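Local coordinates for epimerase domain-containing protein (Bacillus cereus HuA2-4, PDB 6ZLK) that interconverts UDP-glucuronic acid and UDP-galacturonic acid by inverting the sugar at C4, using bound NAD, at residues Asp94-Pro97 with Tyr98-Asn101; Thr152-Ser155 with Gly156-Leu159; Asn102-Val105 with Thr106-Leu109; Gly36-Ala40 with Thr41-Gly45. One frame throughout, in Å; residues are numbered along the deposited sequence.

Interaction 1 of 4, residues Asp94-Pro97 with Tyr98-Asn101; sequences DFQP and YVTN. With NAD (nicotinamide-adenine-dinucleotide), chain E.
With F95 CG anti to its own backbone N (chi1 -176°) and V99 CG2 anti to its carbonyl carbon, the phenyl ring of F95 and one methyl of V99 are brought together one helical turn apart. The methyl lies over a face of the ring, V99 CG2 standing 3.7 Å from the ring centroid in a CH-pi contact displaced toward the rim. The carbonyl oxygen of D94 meets the Y98 ring at its edge, in the ring plane, 3.2 Å from Y98 CD1. The phenol end is fixed from outside, OH bonding to G86 O and T89 OG1. This stretch leads into helix 96-113, the crossover helix between parallel strands 77-80 and 120-126 of the Rossmann-like fold. F95 O takes V99 N, and T100 N reaches Q96 O at 3.1 Å in a nearly straight bond. P97 O is gripped twice by N101, through backbone N and through side-chain ND2, both at 2.9 Å. ND2 being engaged this way, the other end of the amide faces the cofactor: the adenine amino group N6A of NAD donates to N101 OD1 at 3.0 Å. F95 packs on Q107 of the second subunit, and V99 meets its own counterpart there.

Interaction 2 of 4, residues Thr152-Ser155 with Gly156-Leu159; sequences TKLS and GEHL. With NAD (nicotinamide-adenine-dinucleotide), chain E.
Backbone hydrogen bonds come first, because they set the spacing on which L154 and H158 meet: G156, E157, H158 and L159 each donate N-H to the carbonyl four residues back, the last of them, L159 N to S155 O, measuring 2.9 Å. Van der Waals contact is concentrated on the pair L154 and H158. The leucine CG lies 3.5 Å from H158 CE1, and its CD1 sits over a face of the imidazole, 4.0 Å from the ring centroid, as a CH-pi contact. L154 O also lies over a ring face, toward the rim. The leucine reaches the ring because its CG stands anti to the backbone N (chi1 -179°), beside the carbonyl carbon.

Polar side chains point to other partners. K153 bends at chi2 and chi3, and its NZ bonds both hydroxyls of the nicotinamide ribose, 2.8 Å to NAD O3D and 3.1 Å to NAD O2D; I124 O takes a further bond from this amine. Together with Y149 one turn earlier, which bonds NAD through its OH, K153 forms the YxxxK pair of the short-chain dehydrogenase/reductase superfamily. E157 extends to a salt bridge with R175 and a hydrogen bond from S125.

Helix 148-167 thus leans on strands 120-126 and 171-180 through E157, rests against helix 96-113 through T152, S155 and L159, and meets the second subunit through L154 and H158.

Interaction 3 of 4, residues Asn102-Val105 with Thr106-Leu109; sequences NIMV and TQQL
V105 and L109 run side by side, pointing the same way, V105 CG1 to L109 CD1 at 4.2 Å, on the tightly packed side of this helical turn. Both also pack on H80 of strand 77-80, while L109 reaches F121 of strand 120-126 and V105 touches NAD. T106 belongs to the same buried side. With OG1 anti to the carbonyl carbon (chi1 -62°), its hydroxyl is 3.0 Å from N102 O, a carbonyl of the wider pi-type turn at 102-104, and also has a hydrogen bond with H80 NE2. N102 itself is fixed at both ends of its amide, OD1 by I84 N and ND2 by T152 OG1.

The other side is looser and partly open to solvent. M104 bends twice to lie alongside Q107, yet the approach is only M104 CE to Q107 OE1, 3.9 Å. M104 and buried Q107 both pack on F95 of the second subunit, and Q107 NE2 bonds G92 O there. Regular bonds resume along the backbone, among them Q107 N to I103 O at 3.0 Å. This is the crossover helix of the beta-alpha-beta unit 77-80, 96-113, 120-126 in an NAD-binding Rossmann-like fold, here also lying at the dimer interface.

Interaction 4 of 4, residues Gly36-Ala40 with Thr41-Gly45; sequences GPTPA and TLKTG. With NAD (nicotinamide-adenine-dinucleotide), chain E.
This is a local turn contact, in which T38, P39 and A40 fold against L42 and K43 in the loop between strand 27-31 and helix 44-51, on the adenosine side of the NAD site. Two bonds close the turn: L42 N donates to P39 O at 3.1 Å and K43 N to A40 O at 2.8 Å. Both donors stand above the plane of the carbonyl they use. A weak bond from T44 N also falls on A40 O. The methyl of T38 crosses L42 at about a right angle, T38 CG2 to L42 CD1 3.8 Å, while T38 CB packs on K43 CE.

K43 makes the link to the cofactor. Its chain is extended beyond CG, which carries the amine past T38 to NAD, where NZ bonds the adenine-ribose hydroxyl O3B at 3.0 Å. Two waters complete the link. One takes hydrogen bonds from K43 NZ and T38 N and lies 2.8 Å from NAD O1A; the other accepts from K43 NZ and donates to T38 O at 2.6 Å. The amine's positive charge may also partly offset that of the diphosphate, which it meets through the water at O1A.

P37 touches P85 and D187, and T38 touches R185 and P186; beyond K43 the chain enters helix 44-51, which leads on to strand 56-59.

From the N terminus, interaction 4 comes first, shaping the loop that joins strand 27-31 to helix 44-51. Interactions 1 and 3 follow back to back on helix 96-113, with V99 O to M104 N and T100 O to V105 N probable hydrogen bonds across their junction. Interaction 2 lies later, on helix 148-167. Each is a contact within a short continuous stretch, so none encloses or crosses another; the ties are spatial. The two helices pack together, T152 touching F95 and Y98 of interaction 1 and bonding N102 of interaction 3. Interaction 4 stands apart, its nearest atoms about 7 Å from interaction 1, joined to the others through NAD, while 1, 2 and 3 share the dimer interface.

Interaction 1 of 4, residues Asp94-Pro97 with Tyr98-Asn101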
loop_
_atom_site.group_PDB
_atom_site.type_symbol
_atom_site.label_atom_id
_atom_site.label_comp_id
_atom_site.label_asym_id
_atom_site.label_seq_id
_atom_site.Cartn_x
_atom_site.Cartn_y
_atom_site.Cartn_z
ATOM N N ASP A 94 -9.851 10.873 8.604
ATOM C CA ASP A 94 -10.585 9.589 8.515
ATOM C C ASP A 94 -9.651 8.462 8.040
ATOM O O ASP A 94 -10.046 7.270 8.088
ATOM C CB ASP A 94 -11.798 9.719 7.593
ATOM C CG ASP A 94 -12.847 10.671 8.125
ATOM O OD1 ASP A 94 -12.984 10.739 9.368
ATOM O OD2 ASP A 94 -13.485 11.325 7.294
ATOM N N PHE A 95 -8.458 8.790 7.548
ATOM C CA PHE A 95 -7.577 7.785 6.888
ATOM C C PHE A 95 -6.980 6.775 7.874
ATOM O O PHE A 95 -6.865 5.580 7.505
ATOM C CB PHE A 95 -6.441 8.508 6.157
ATOM C CG PHE A 95 -5.521 7.622 5.353
ATOM C CD1 PHE A 95 -6.037 6.781 4.365
ATOM C CD2 PHE A 95 -4.156 7.635 5.575
ATOM C CE1 PHE A 95 -5.189 6.001 3.594
ATOM C CE2 PHE A 95 -3.309 6.862 4.798
ATOM C CZ PHE A 95 -3.837 6.048 3.812
ATOM N N GLN A 96 -6.581 7.206 9.075
ATOM C CA GLN A 96 -5.816 6.362 10.013
ATOM C C GLN A 96 -6.536 5.020 10.219
ATOM O O GLN A 96 -5.909 3.970 10.163
ATOM C CB GLN A 96 -5.495 7.088 11.313
ATOM C CG GLN A 96 -4.891 6.189 12.357
ATOM C CD GLN A 96 -3.495 5.768 12.005
ATOM O OE1 GLN A 96 -3.242 4.620 11.631
ATOM N NE2 GLN A 96 -2.554 6.694 12.180
ATOM N N PRO A 97 -7.861 4.939 10.477
ATOM C CA PRO A 97 -8.481 3.627 10.653
ATOM C C PRO A 97 -8.389 2.691 9.440
ATOM O O PRO A 97 -8.449 1.496 9.600
ATOM C CB PRO A 97 -9.949 4.000 10.926
ATOM C CG PRO A 97 -9.824 5.341 11.592
ATOM C CD PRO A 97 -8.810 6.045 10.721
ATOM N N TYR A 98 -8.324 3.248 8.242
ATOM C CA TYR A 98 -8.159 2.428 7.020
ATOM C C TYR A 98 -6.777 1.790 7.029
ATOM O O TYR A 98 -6.620 0.608 6.694
ATOM C CB TYR A 98 -8.271 3.233 5.735
ATOM C CG TYR A 98 -9.671 3.725 5.414
ATOM C CD1 TYR A 98 -10.235 4.769 6.115
ATOM C CD2 TYR A 98 -10.444 3.064 4.486
ATOM C CE1 TYR A 98 -11.497 5.249 5.767
ATOM C CE2 TYR A 98 -11.697 3.529 4.135
ATOM C CZ TYR A 98 -12.232 4.592 4.804
ATOM O OH TYR A 98 -13.487 5.008 4.462
ATOM N N VAL A 99 -5.780 2.559 7.458
ATOM C CA VAL A 99 -4.423 1.952 7.523
ATOM C C VAL A 99 -4.371 0.853 8.596
ATOM O O VAL A 99 -3.865 -0.214 8.387
ATOM C CB VAL A 99 -3.390 3.049 7.777
ATOM C CG1 VAL A 99 -2.048 2.429 8.044
ATOM C CG2 VAL A 99 -3.312 4.005 6.625
ATOM N N THR A 100 -4.867 1.127 9.793
ATOM C CA THR A 100 -4.794 0.177 10.895
ATOM C C THR A 100 -5.606 -1.084 10.559
ATOM O O THR A 100 -5.113 -2.176 10.671
ATOM C CB THR A 100 -5.341 0.859 12.143
ATOM O OG1 THR A 100 -4.394 1.918 12.430
ATOM C CG2 THR A 100 -5.470 -0.136 13.282
ATOM N N ASN A 101 -6.816 -0.901 10.092
ATOM C CA ASN A 101 -7.697 -2.084 9.920
ATOM C C ASN A 101 -7.512 -2.752 8.567
ATOM O O ASN A 101 -7.896 -3.930 8.461
ATOM C CB ASN A 101 -9.144 -1.693 10.160
ATOM C CG ASN A 101 -9.307 -1.265 11.593
ATOM O OD1 ASN A 101 -9.073 -2.095 12.471
ATOM N ND2 ASN A 101 -9.587 0.010 11.825
HETATM P PA NAD E . -18.708 -4.132 6.419
HETATM O O1A NAD E . -18.207 -2.856 6.975
HETATM O O2A NAD E . -20.182 -4.407 6.393
HETATM O O5B NAD E . -17.984 -5.397 7.012
HETATM C C5B NAD E . -16.615 -5.406 7.469
HETATM C C4B NAD E . -16.577 -5.815 8.921
HETATM O O4B NAD E . -15.196 -5.817 9.348
HETATM C C3B NAD E . -17.331 -4.895 9.866
HETATM O O3B NAD E . -18.505 -5.484 10.411
HETATM C C2B NAD E . -16.261 -4.466 10.876
HETATM O O2B NAD E . -16.701 -4.352 12.218
HETATM C C1B NAD E . -15.220 -5.582 10.742
HETATM N N9A NAD E . -13.871 -5.192 11.111
HETATM C C8A NAD E . -13.138 -4.140 10.625
HETATM N N7A NAD E . -11.949 -4.042 11.156
HETATM C C5A NAD E . -11.937 -5.055 12.113
HETATM C C6A NAD E . -10.986 -5.468 13.058
HETATM N N6A NAD E . -9.810 -4.839 13.279
HETATM N N1A NAD E . -11.275 -6.553 13.815
HETATM C C2A NAD E . -12.463 -7.174 13.636
HETATM N N3A NAD E . -13.468 -6.840 12.813
HETATM C C4A NAD E . -13.128 -5.792 12.068
HETATM O O3 NAD E . -18.172 -4.113 4.906
HETATM P PN NAD E . -18.586 -5.078 3.650
HETATM O O1N NAD E . -19.314 -4.242 2.704
HETATM O O2N NAD E . -19.138 -6.305 4.187
HETATM O O5D NAD E . -17.153 -5.395 3.070
HETATM C C5D NAD E . -16.563 -6.597 3.399
HETATM C C4D NAD E . -15.269 -6.687 2.641
HETATM O O4D NAD E . -15.523 -6.668 1.225
HETATM C C3D NAD E . -14.271 -5.554 2.925
HETATM O O3D NAD E . -12.936 -6.088 2.967
HETATM C C2D NAD E . -14.380 -4.653 1.696
HETATM O O2D NAD E . -13.206 -3.856 1.516
HETATM C C1D NAD E . -14.697 -5.713 0.646
HETATM N N1N NAD E . -15.468 -5.214 -0.481
HETATM C C2N NAD E . -16.771 -4.844 -0.331
HETATM C C3N NAD E . -17.461 -4.382 -1.396
HETATM C C7N NAD E . -18.862 -3.894 -1.263
HETATM O O7N NAD E . -19.394 -3.517 -2.292
HETATM N N7N NAD E . -19.470 -3.959 -0.069
HETATM C C4N NAD E . -16.864 -4.393 -2.670
HETATM C C5N NAD E . -15.497 -4.630 -2.777
HETATM C C6N NAD E . -14.833 -5.091 -1.683
#

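Interaction 2 of 4, residues Thr152-Ser155 with Gly156-Leu159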
loop_
_atom_site.group_PDB
_atom_site.type_symbol
_atom_site.label_atom_id
_atom_site.label_comp_id
_atom_site.label_asym_id
_atom_site.label_seq_id
_atom_site.Cartn_x
_atom_site.Cartn_y
_atom_site.Cartn_z
ATOM N N THR A 152 -5.091 1.424 0.549
ATOM C CA THR A 152 -4.923 0.525 1.692
ATOM C C THR A 152 -5.317 -0.917 1.345
ATOM O O THR A 152 -4.683 -1.851 1.852
ATOM C CB THR A 152 -5.696 0.993 2.924
ATOM O OG1 THR A 152 -7.112 0.935 2.708
ATOM C CG2 THR A 152 -5.262 2.374 3.350
ATOM N N LYS A 153 -6.331 -1.106 0.504
ATOM C CA LYS A 153 -6.759 -2.454 0.076
ATOM C C LYS A 153 -5.668 -3.056 -0.826
ATOM O O LYS A 153 -5.341 -4.241 -0.654
ATOM C CB LYS A 153 -8.128 -2.358 -0.593
ATOM C CG LYS A 153 -9.247 -1.988 0.392
ATOM C CD LYS A 153 -9.554 -2.992 1.433
ATOM C CE LYS A 153 -10.001 -4.316 0.824
ATOM N NZ LYS A 153 -10.514 -5.312 1.804
ATOM N N LEU A 154 -5.098 -2.231 -1.695
ATOM C CA LEU A 154 -4.008 -2.734 -2.557
ATOM C C LEU A 154 -2.818 -3.126 -1.669
ATOM O O LEU A 154 -2.208 -4.148 -1.950
ATOM C CB LEU A 154 -3.650 -1.704 -3.612
ATOM C CG LEU A 154 -2.546 -2.136 -4.582
ATOM C CD1 LEU A 154 -2.874 -3.449 -5.268
ATOM C CD2 LEU A 154 -2.297 -1.011 -5.584
ATOM N N SER A 155 -2.483 -2.356 -0.641
ATOM C CA SER A 155 -1.376 -2.748 0.287
ATOM C C SER A 155 -1.690 -4.091 0.949
ATOM O O SER A 155 -0.814 -4.955 1.127
ATOM C CB SER A 155 -1.107 -1.729 1.317
ATOM O OG SER A 155 -0.776 -0.512 0.674
ATOM N N GLY A 156 -2.962 -4.346 1.266
ATOM C CA GLY A 156 -3.346 -5.656 1.806
ATOM C C GLY A 156 -3.081 -6.780 0.826
ATOM O O GLY A 156 -2.542 -7.801 1.241
ATOM N N GLU A 157 -3.337 -6.589 -0.456
ATOM C CA GLU A 157 -3.082 -7.620 -1.479
ATOM C C GLU A 157 -1.571 -7.811 -1.538
ATOM O O GLU A 157 -1.114 -8.921 -1.598
ATOM C CB GLU A 157 -3.512 -7.216 -2.880
ATOM C CG GLU A 157 -4.991 -6.982 -3.034
ATOM C CD GLU A 157 -5.370 -6.830 -4.492
ATOM O OE1 GLU A 157 -4.503 -7.076 -5.363
ATOM O OE2 GLU A 157 -6.526 -6.466 -4.772
ATOM N N HIS A 158 -0.814 -6.717 -1.500
ATOM C CA HIS A 158 0.661 -6.837 -1.625
ATOM C C HIS A 158 1.176 -7.637 -0.431
ATOM O O HIS A 158 2.118 -8.454 -0.597
ATOM C CB HIS A 158 1.301 -5.436 -1.720
ATOM C CG HIS A 158 1.037 -4.738 -3.024
ATOM N ND1 HIS A 158 0.941 -3.378 -3.092
ATOM C CD2 HIS A 158 0.906 -5.187 -4.271
ATOM C CE1 HIS A 158 0.797 -3.025 -4.346
ATOM N NE2 HIS A 158 0.744 -4.104 -5.088
ATOM N N LEU A 159 0.687 -7.385 0.784
ATOM C CA LEU A 159 1.118 -8.170 1.947
ATOM C C LEU A 159 0.847 -9.658 1.714
ATOM O O LEU A 159 1.701 -10.500 1.998
ATOM C CB LEU A 159 0.376 -7.694 3.198
ATOM C CG LEU A 159 0.905 -6.392 3.777
ATOM C CD1 LEU A 159 -0.040 -5.888 4.862
ATOM C CD2 LEU A 159 2.311 -6.575 4.307
HETATM P PA NAD E . -18.708 -4.132 6.419
HETATM O O1A NAD E . -18.207 -2.856 6.975
HETATM O O2A NAD E . -20.182 -4.407 6.393
HETATM O O5B NAD E . -17.984 -5.397 7.012
HETATM C C5B NAD E . -16.615 -5.406 7.469
HETATM C C4B NAD E . -16.577 -5.815 8.921
HETATM O O4B NAD E . -15.196 -5.817 9.348
HETATM C C3B NAD E . -17.331 -4.895 9.866
HETATM O O3B NAD E . -18.505 -5.484 10.411
HETATM C C2B NAD E . -16.261 -4.466 10.876
HETATM O O2B NAD E . -16.701 -4.352 12.218
HETATM C C1B NAD E . -15.220 -5.582 10.742
HETATM N N9A NAD E . -13.871 -5.192 11.111
HETATM C C8A NAD E . -13.138 -4.140 10.625
HETATM N N7A NAD E . -11.949 -4.042 11.156
HETATM C C5A NAD E . -11.937 -5.055 12.113
HETATM C C6A NAD E . -10.986 -5.468 13.058
HETATM N N6A NAD E . -9.810 -4.839 13.279
HETATM N N1A NAD E . -11.275 -6.553 13.815
HETATM C C2A NAD E . -12.463 -7.174 13.636
HETATM N N3A NAD E . -13.468 -6.840 12.813
HETATM C C4A NAD E . -13.128 -5.792 12.068
HETATM O O3 NAD E . -18.172 -4.113 4.906
HETATM P PN NAD E . -18.586 -5.078 3.650
HETATM O O1N NAD E . -19.314 -4.242 2.704
HETATM O O2N NAD E . -19.138 -6.305 4.187
HETATM O O5D NAD E . -17.153 -5.395 3.070
HETATM C C5D NAD E . -16.563 -6.597 3.399
HETATM C C4D NAD E . -15.269 -6.687 2.641
HETATM O O4D NAD E . -15.523 -6.668 1.225
HETATM C C3D NAD E . -14.271 -5.554 2.925
HETATM O O3D NAD E . -12.936 -6.088 2.967
HETATM C C2D NAD E . -14.380 -4.653 1.696
HETATM O O2D NAD E . -13.206 -3.856 1.516
HETATM C C1D NAD E . -14.697 -5.713 0.646
HETATM N N1N NAD E . -15.468 -5.214 -0.481
HETATM C C2N NAD E . -16.771 -4.844 -0.331
HETATM C C3N NAD E . -17.461 -4.382 -1.396
HETATM C C7N NAD E . -18.862 -3.894 -1.263
HETATM O O7N NAD E . -19.394 -3.517 -2.292
HETATM N N7N NAD E . -19.470 -3.959 -0.069
HETATM C C4N NAD E . -16.864 -4.393 -2.670
HETATM C C5N NAD E . -15.497 -4.630 -2.777
HETATM C C6N NAD E . -14.833 -5.091 -1.683
#

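Interaction 3 of 4, residues Asn102-Val105 with Thr106-Leu109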
loop_
_atom_site.group_PDB
_atom_site.type_symbol
_atom_site.label_atom_id
_atom_site.label_comp_id
_atom_site.label_asym_id
_atom_site.label_seq_id
_atom_site.Cartn_x
_atom_site.Cartn_y
_atom_site.Cartn_z
ATOM N N ASN A 102 -6.979 -2.089 7.540
ATOM C CA ASN A 102 -6.859 -2.704 6.212
ATOM C C ASN A 102 -5.423 -3.197 5.998
ATOM O O ASN A 102 -5.265 -4.142 5.174
ATOM C CB ASN A 102 -7.285 -1.790 5.069
ATOM C CG ASN A 102 -8.753 -1.399 5.147
ATOM O OD1 ASN A 102 -9.469 -1.910 6.027
ATOM N ND2 ASN A 102 -9.176 -0.453 4.337
ATOM N N ILE A 103 -4.419 -2.585 6.647
ATOM C CA ILE A 103 -3.001 -2.984 6.444
ATOM C C ILE A 103 -2.479 -3.735 7.670
ATOM O O ILE A 103 -2.066 -4.893 7.527
ATOM C CB ILE A 103 -2.129 -1.776 6.086
ATOM C CG1 ILE A 103 -2.711 -0.990 4.918
ATOM C CG2 ILE A 103 -0.714 -2.237 5.772
ATOM C CD1 ILE A 103 -1.903 0.181 4.456
ATOM N N MET A 104 -2.541 -3.121 8.849
ATOM C CA MET A 104 -1.953 -3.758 10.052
ATOM C C MET A 104 -2.703 -5.058 10.371
ATOM O O MET A 104 -2.065 -6.075 10.678
ATOM C CB MET A 104 -1.966 -2.849 11.288
ATOM C CG MET A 104 -0.972 -1.749 11.244
ATOM S SD MET A 104 0.717 -2.376 11.251
ATOM C CE MET A 104 0.756 -3.700 12.437
ATOM N N VAL A 105 -4.022 -5.094 10.259
ATOM C CA VAL A 105 -4.795 -6.328 10.529
ATOM C C VAL A 105 -4.358 -7.441 9.571
ATOM O O VAL A 105 -4.198 -8.581 9.974
ATOM C CB VAL A 105 -6.301 -6.018 10.425
ATOM C CG1 VAL A 105 -7.125 -7.258 10.194
ATOM C CG2 VAL A 105 -6.754 -5.349 11.706
ATOM N N THR A 106 -4.191 -7.113 8.312
ATOM C CA THR A 106 -3.837 -8.123 7.308
ATOM C C THR A 106 -2.437 -8.661 7.627
ATOM O O THR A 106 -2.244 -9.888 7.608
ATOM C CB THR A 106 -3.921 -7.550 5.894
ATOM O OG1 THR A 106 -5.271 -7.152 5.611
ATOM C CG2 THR A 106 -3.515 -8.544 4.837
ATOM N N GLN A 107 -1.524 -7.774 7.953
ATOM C CA GLN A 107 -0.157 -8.230 8.304
ATOM C C GLN A 107 -0.236 -9.159 9.521
ATOM O O GLN A 107 0.467 -10.191 9.533
ATOM C CB GLN A 107 0.784 -7.063 8.542
ATOM C CG GLN A 107 2.224 -7.516 8.739
ATOM C CD GLN A 107 2.682 -7.435 10.165
ATOM O OE1 GLN A 107 1.899 -7.187 11.068
ATOM N NE2 GLN A 107 3.971 -7.698 10.359
ATOM N N GLN A 108 -0.962 -8.788 10.556
ATOM C CA GLN A 108 -0.991 -9.627 11.771
ATOM C C GLN A 108 -1.589 -11.013 11.462
ATOM O O GLN A 108 -1.098 -12.031 12.003
ATOM C CB GLN A 108 -1.789 -8.941 12.877
ATOM C CG GLN A 108 -1.094 -7.713 13.451
ATOM C CD GLN A 108 -1.454 -7.526 14.918
ATOM O OE1 GLN A 108 -2.385 -8.121 15.452
ATOM N NE2 GLN A 108 -0.737 -6.642 15.585
ATOM N N LEU A 109 -2.660 -11.064 10.700
ATOM C CA LEU A 109 -3.253 -12.364 10.296
ATOM C C LEU A 109 -2.224 -13.186 9.530
ATOM O O LEU A 109 -2.057 -14.353 9.857
ATOM C CB LEU A 109 -4.502 -12.161 9.466
ATOM C CG LEU A 109 -5.709 -11.681 10.243
ATOM C CD1 LEU A 109 -6.771 -11.305 9.263
ATOM C CD2 LEU A 109 -6.241 -12.772 11.188
#

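Interaction 4 of 4, residues Gly36-Ala40 with Thr41-Gly45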
loop_
_atom_site.group_PDB
_atom_site.type_symbol
_atom_site.label_atom_id
_atom_site.label_comp_id
_atom_site.label_asym_id
_atom_site.label_seq_id
_atom_site.Cartn_x
_atom_site.Cartn_y
_atom_site.Cartn_z
ATOM N N GLY A 36 -16.482 0.550 11.686
ATOM C CA GLY A 36 -16.743 1.014 10.340
ATOM C C GLY A 36 -18.099 1.707 10.203
ATOM O O GLY A 36 -18.724 2.150 11.155
ATOM N N PRO A 37 -18.585 1.858 8.977
ATOM C CA PRO A 37 -19.700 2.772 8.739
ATOM C C PRO A 37 -21.080 2.283 9.181
ATOM O O PRO A 37 -21.943 3.110 9.379
ATOM C CB PRO A 37 -19.610 3.013 7.230
ATOM C CG PRO A 37 -18.964 1.730 6.682
ATOM C CD PRO A 37 -17.955 1.358 7.728
ATOM N N THR A 38 -21.278 0.983 9.305
ATOM C CA THR A 38 -22.595 0.426 9.675
ATOM C C THR A 38 -22.680 0.404 11.185
ATOM O O THR A 38 -21.844 -0.169 11.837
ATOM C CB THR A 38 -22.816 -0.977 9.131
ATOM O OG1 THR A 38 -22.559 -0.808 7.730
ATOM C CG2 THR A 38 -24.209 -1.454 9.450
ATOM N N PRO A 39 -23.701 1.053 11.790
ATOM C CA PRO A 39 -23.831 0.969 13.236
ATOM C C PRO A 39 -24.092 -0.479 13.668
ATOM O O PRO A 39 -24.723 -1.262 12.945
ATOM C CB PRO A 39 -25.001 1.899 13.551
ATOM C CG PRO A 39 -25.739 2.094 12.253
ATOM C CD PRO A 39 -24.746 1.849 11.138
ATOM N N ALA A 40 -23.679 -0.804 14.900
ATOM C CA ALA A 40 -23.711 -2.172 15.469
ATOM C C ALA A 40 -25.136 -2.663 15.573
ATOM O O ALA A 40 -25.390 -3.885 15.504
ATOM C CB ALA A 40 -23.083 -2.208 16.822
ATOM N N THR A 41 -26.058 -1.723 15.783
ATOM C CA THR A 41 -27.472 -2.027 15.965
ATOM C C THR A 41 -27.979 -2.811 14.751
ATOM O O THR A 41 -28.915 -3.604 14.923
ATOM C CB THR A 41 -28.186 -0.705 16.265
ATOM O OG1 THR A 41 -29.393 -1.151 16.877
ATOM C CG2 THR A 41 -28.301 0.138 15.020
ATOM N N LEU A 42 -27.376 -2.642 13.561
ATOM C CA LEU A 42 -27.840 -3.358 12.343
ATOM C C LEU A 42 -27.178 -4.730 12.210
ATOM O O LEU A 42 -27.599 -5.455 11.316
ATOM C CB LEU A 42 -27.563 -2.546 11.077
ATOM C CG LEU A 42 -28.359 -1.258 10.922
ATOM C CD1 LEU A 42 -27.924 -0.502 9.668
ATOM C CD2 LEU A 42 -29.853 -1.551 10.896
ATOM N N LYS A 43 -26.195 -5.049 13.046
ATOM C CA LYS A 43 -25.366 -6.260 12.908
ATOM C C LYS A 43 -25.682 -7.318 13.950
ATOM O O LYS A 43 -25.400 -8.507 13.705
ATOM C CB LYS A 43 -23.900 -5.868 13.051
ATOM C CG LYS A 43 -23.433 -4.832 12.055
ATOM C CD LYS A 43 -21.938 -4.566 12.188
ATOM C CE LYS A 43 -21.369 -3.691 11.075
ATOM N NZ LYS A 43 -20.035 -3.178 11.471
ATOM N N THR A 44 -26.207 -6.945 15.113
ATOM C CA THR A 44 -26.306 -7.906 16.216
ATOM C C THR A 44 -27.324 -9.008 15.901
ATOM O O THR A 44 -27.088 -10.146 16.298
ATOM C CB THR A 44 -26.632 -7.182 17.520
ATOM O OG1 THR A 44 -27.743 -6.334 17.276
ATOM C CG2 THR A 44 -25.456 -6.372 18.007
ATOM N N GLY A 45 -28.437 -8.661 15.273
ATOM C CA GLY A 45 -29.488 -9.629 14.934
ATOM C C GLY A 45 -28.916 -10.808 14.157
ATOM O O GLY A 45 -29.260 -11.946 14.461
HETATM P PA NAD E . -18.708 -4.132 6.419
HETATM O O1A NAD E . -18.207 -2.856 6.975
HETATM O O2A NAD E . -20.182 -4.407 6.393
HETATM O O5B NAD E . -17.984 -5.397 7.012
HETATM C C5B NAD E . -16.615 -5.406 7.469
HETATM C C4B NAD E . -16.577 -5.815 8.921
HETATM O O4B NAD E . -15.196 -5.817 9.348
HETATM C C3B NAD E . -17.331 -4.895 9.866
HETATM O O3B NAD E . -18.505 -5.484 10.411
HETATM C C2B NAD E . -16.261 -4.466 10.876
HETATM O O2B NAD E . -16.701 -4.352 12.218
HETATM C C1B NAD E . -15.220 -5.582 10.742
HETATM N N9A NAD E . -13.871 -5.192 11.111
HETATM C C8A NAD E . -13.138 -4.140 10.625
HETATM N N7A NAD E . -11.949 -4.042 11.156
HETATM C C5A NAD E . -11.937 -5.055 12.113
HETATM C C6A NAD E . -10.986 -5.468 13.058
HETATM N N6A NAD E . -9.810 -4.839 13.279
HETATM N N1A NAD E . -11.275 -6.553 13.815
HETATM C C2A NAD E . -12.463 -7.174 13.636
HETATM N N3A NAD E . -13.468 -6.840 12.813
HETATM C C4A NAD E . -13.128 -5.792 12.068
HETATM O O3 NAD E . -18.172 -4.113 4.906
HETATM P PN NAD E . -18.586 -5.078 3.650
HETATM O O1N NAD E . -19.314 -4.242 2.704
HETATM O O2N NAD E . -19.138 -6.305 4.187
HETATM O O5D NAD E . -17.153 -5.395 3.070
HETATM C C5D NAD E . -16.563 -6.597 3.399
HETATM C C4D NAD E . -15.269 -6.687 2.641
HETATM O O4D NAD E . -15.523 -6.668 1.225
HETATM C C3D NAD E . -14.271 -5.554 2.925
HETATM O O3D NAD E . -12.936 -6.088 2.967
HETATM C C2D NAD E . -14.380 -4.653 1.696
HETATM O O2D NAD E . -13.206 -3.856 1.516
HETATM C C1D NAD E . -14.697 -5.713 0.646
HETATM N N1N NAD E . -15.468 -5.214 -0.481
HETATM C C2N NAD E . -16.771 -4.844 -0.331
HETATM C C3N NAD E . -17.461 -4.382 -1.396
HETATM C C7N NAD E . -18.862 -3.894 -1.263
HETATM O O7N NAD E . -19.394 -3.517 -2.292
HETATM N N7N NAD E . -19.470 -3.959 -0.069
HETATM C C4N NAD E . -16.864 -4.393 -2.670
HETATM C C5N NAD E . -15.497 -4.630 -2.777
HETATM C C6N NAD E . -14.833 -5.091 -1.683
HETATM O O HOH W 1 -19.253 -1.458 9.215
HETATM O O HOH W 2 -20.618 -1.589 13.591
#